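Local coordinates for carbohydrate binding protein, putative, cpb33A (Cellvibrio japonicus, PDB 5FJQ), which is a copper-dependent lytic polysaccharide monooxygenase important for efficient chitin utilization by its bacterium, this chain being the catalytic AA10 domain, at residues Gly18-Thr23 with Ala29-Gly34. Residues are numbered along the deposited sequence; the frame is centred on the assembly and turned at random.
Sequences GIENPT and AAKAAG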
loop_
_atom_site.group_PDB
_atom_site.type_symbol
_atom_site.label_atom_id
_atom_site.label_comp_id
_atom_site.label_asym_id
_atom_site.label_seq_id
_atom_site.Cartn_x
_atom_site.Cartn_y
_atom_site.Cartn_z
ATOM N N GLY A 18 14.965 -0.440 -9.673
ATOM C CA GLY A 18 15.228 0.234 -11.001
ATOM C C GLY A 18 13.958 0.334 -11.834
ATOM O O GLY A 18 13.383 -0.691 -12.273
ATOM N N ILE A 19 13.502 1.568 -12.051
ATOM C CA ILE A 19 12.264 1.780 -12.702
ATOM C C ILE A 19 12.439 1.542 -14.225
ATOM O O ILE A 19 11.604 0.905 -14.831
ATOM C CB ILE A 19 11.727 3.201 -12.445
ATOM C CG1 ILE A 19 11.423 3.389 -10.945
ATOM C CG2 ILE A 19 10.490 3.470 -13.324
ATOM C CD1 ILE A 19 11.307 4.865 -10.527
ATOM N N GLU A 20 13.546 2.027 -14.799
ATOM C CA GLU A 20 13.761 1.885 -16.259
ATOM C C GLU A 20 14.236 0.469 -16.656
ATOM O O GLU A 20 13.788 -0.085 -17.654
ATOM C CB GLU A 20 14.732 2.993 -16.769
ATOM C CG GLU A 20 14.255 4.398 -16.396
ATOM C CD GLU A 20 12.813 4.638 -16.841
ATOM O OE1 GLU A 20 12.411 3.952 -17.791
ATOM O OE2 GLU A 20 12.056 5.460 -16.257
ATOM N N ASN A 21 15.126 -0.096 -15.856
ATOM C CA ASN A 21 15.803 -1.364 -16.135
ATOM C C ASN A 21 15.765 -2.264 -14.918
ATOM O O ASN A 21 16.785 -2.644 -14.406
ATOM C CB ASN A 21 17.262 -1.129 -16.504
ATOM C CG ASN A 21 17.410 -0.447 -17.852
ATOM O OD1 ASN A 21 17.927 0.670 -17.934
ATOM N ND2 ASN A 21 16.944 -1.112 -18.924
ATOM N N PRO A 22 14.565 -2.634 -14.473
ATOM C CA PRO A 22 14.473 -3.495 -13.307
ATOM C C PRO A 22 15.152 -4.852 -13.598
ATOM O O PRO A 22 15.265 -5.279 -14.759
ATOM C CB PRO A 22 12.958 -3.717 -13.156
ATOM C CG PRO A 22 12.371 -3.481 -14.485
ATOM C CD PRO A 22 13.291 -2.536 -15.216
ATOM N N THR A 23 15.540 -5.551 -12.559
ATOM C CA THR A 23 16.125 -6.859 -12.754
ATOM C C THR A 23 15.281 -7.905 -12.106
ATOM O O THR A 23 15.452 -9.090 -12.370
ATOM C CB THR A 23 17.523 -6.967 -12.103
ATOM O OG1 THR A 23 17.398 -6.595 -10.730
ATOM C CG2 THR A 23 18.503 -6.039 -12.797
ATOM N N ALA A 29 7.964 -7.365 -14.863
ATOM C CA ALA A 29 6.523 -7.487 -15.288
ATOM C C ALA A 29 5.770 -6.132 -15.060
ATOM O O ALA A 29 5.122 -5.620 -15.983
ATOM C CB ALA A 29 5.840 -8.587 -14.541
ATOM N N ALA A 30 5.917 -5.571 -13.851
ATOM C CA ALA A 30 5.317 -4.300 -13.547
ATOM C C ALA A 30 5.717 -3.211 -14.580
ATOM O O ALA A 30 4.884 -2.421 -14.950
ATOM C CB ALA A 30 5.628 -3.867 -12.134
ATOM N N LYS A 31 6.992 -3.150 -14.993
ATOM C CA LYS A 31 7.364 -2.174 -16.031
ATOM C C LYS A 31 6.457 -2.259 -17.277
ATOM O O LYS A 31 5.945 -1.236 -17.729
ATOM C CB LYS A 31 8.857 -2.199 -16.390
ATOM C CG LYS A 31 9.198 -1.305 -17.590
ATOM C CD LYS A 31 10.671 -0.879 -17.501
ATOM C CE LYS A 31 11.024 0.133 -18.582
ATOM N NZ LYS A 31 10.007 0.260 -19.661
ATOM N N ALA A 32 6.232 -3.480 -17.766
ATOM C CA ALA A 32 5.475 -3.755 -18.978
ATOM C C ALA A 32 3.987 -3.375 -18.806
ATOM O O ALA A 32 3.364 -2.877 -19.751
ATOM C CB ALA A 32 5.651 -5.228 -19.393
ATOM N N ALA A 33 3.438 -3.562 -17.603
ATOM C CA ALA A 33 2.038 -3.195 -17.335
ATOM C C ALA A 33 1.781 -1.677 -16.981
ATOM O O ALA A 33 0.650 -1.193 -17.053
ATOM C CB ALA A 33 1.462 -4.120 -16.273
ATOM N N GLY A 34 2.819 -0.924 -16.641
ATOM C CA GLY A 34 2.611 0.491 -16.241
ATOM C C GLY A 34 3.341 0.762 -14.944
ATOM O O GLY A 34 2.871 0.350 -13.857
#
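Lys-31 lays its aliphatic chain across CG and CD of the Pro-22 ring, with CD of Lys-31 3.9 Å from CD of Pro-22 and the two side chains crossing at about a right angle. The example illustrates how a surface lysine can contact a loop through its methylenes rather than its ammonium group. With CG anti to the backbone N (chi1 173°), the chain runs straight out from the helix as far as CE. Its CD stands 3.3 Å from O of Ile-19, beside the loop backbone. CE also meets the carbonyl of Glu-20, but its closeness there and the nearly eclipsed last torsion (chi4 -13°) make the modelled tip doubtful. No hydrogen bond links the segments. With the ammonium position uncertain, any attraction between Lys-31 and Glu-20 is probably weak, while OE2 of Glu-20 is hydrogen-bonded to OH of Tyr-39. The carbonyl of Ile-19 accepts from Asn-35 ND2, and Pro-22 also rests on Cys-27 and Ile-28. Gly-18 and Gly-34, both with positive phi, follow helices 10-17 and 25-33, which the Cys-14–Cys-27 disulfide ties together. This helix-loop-helix segment belongs to the insertion after the first strand, the L2 region characteristic of AA10 monooxygenases.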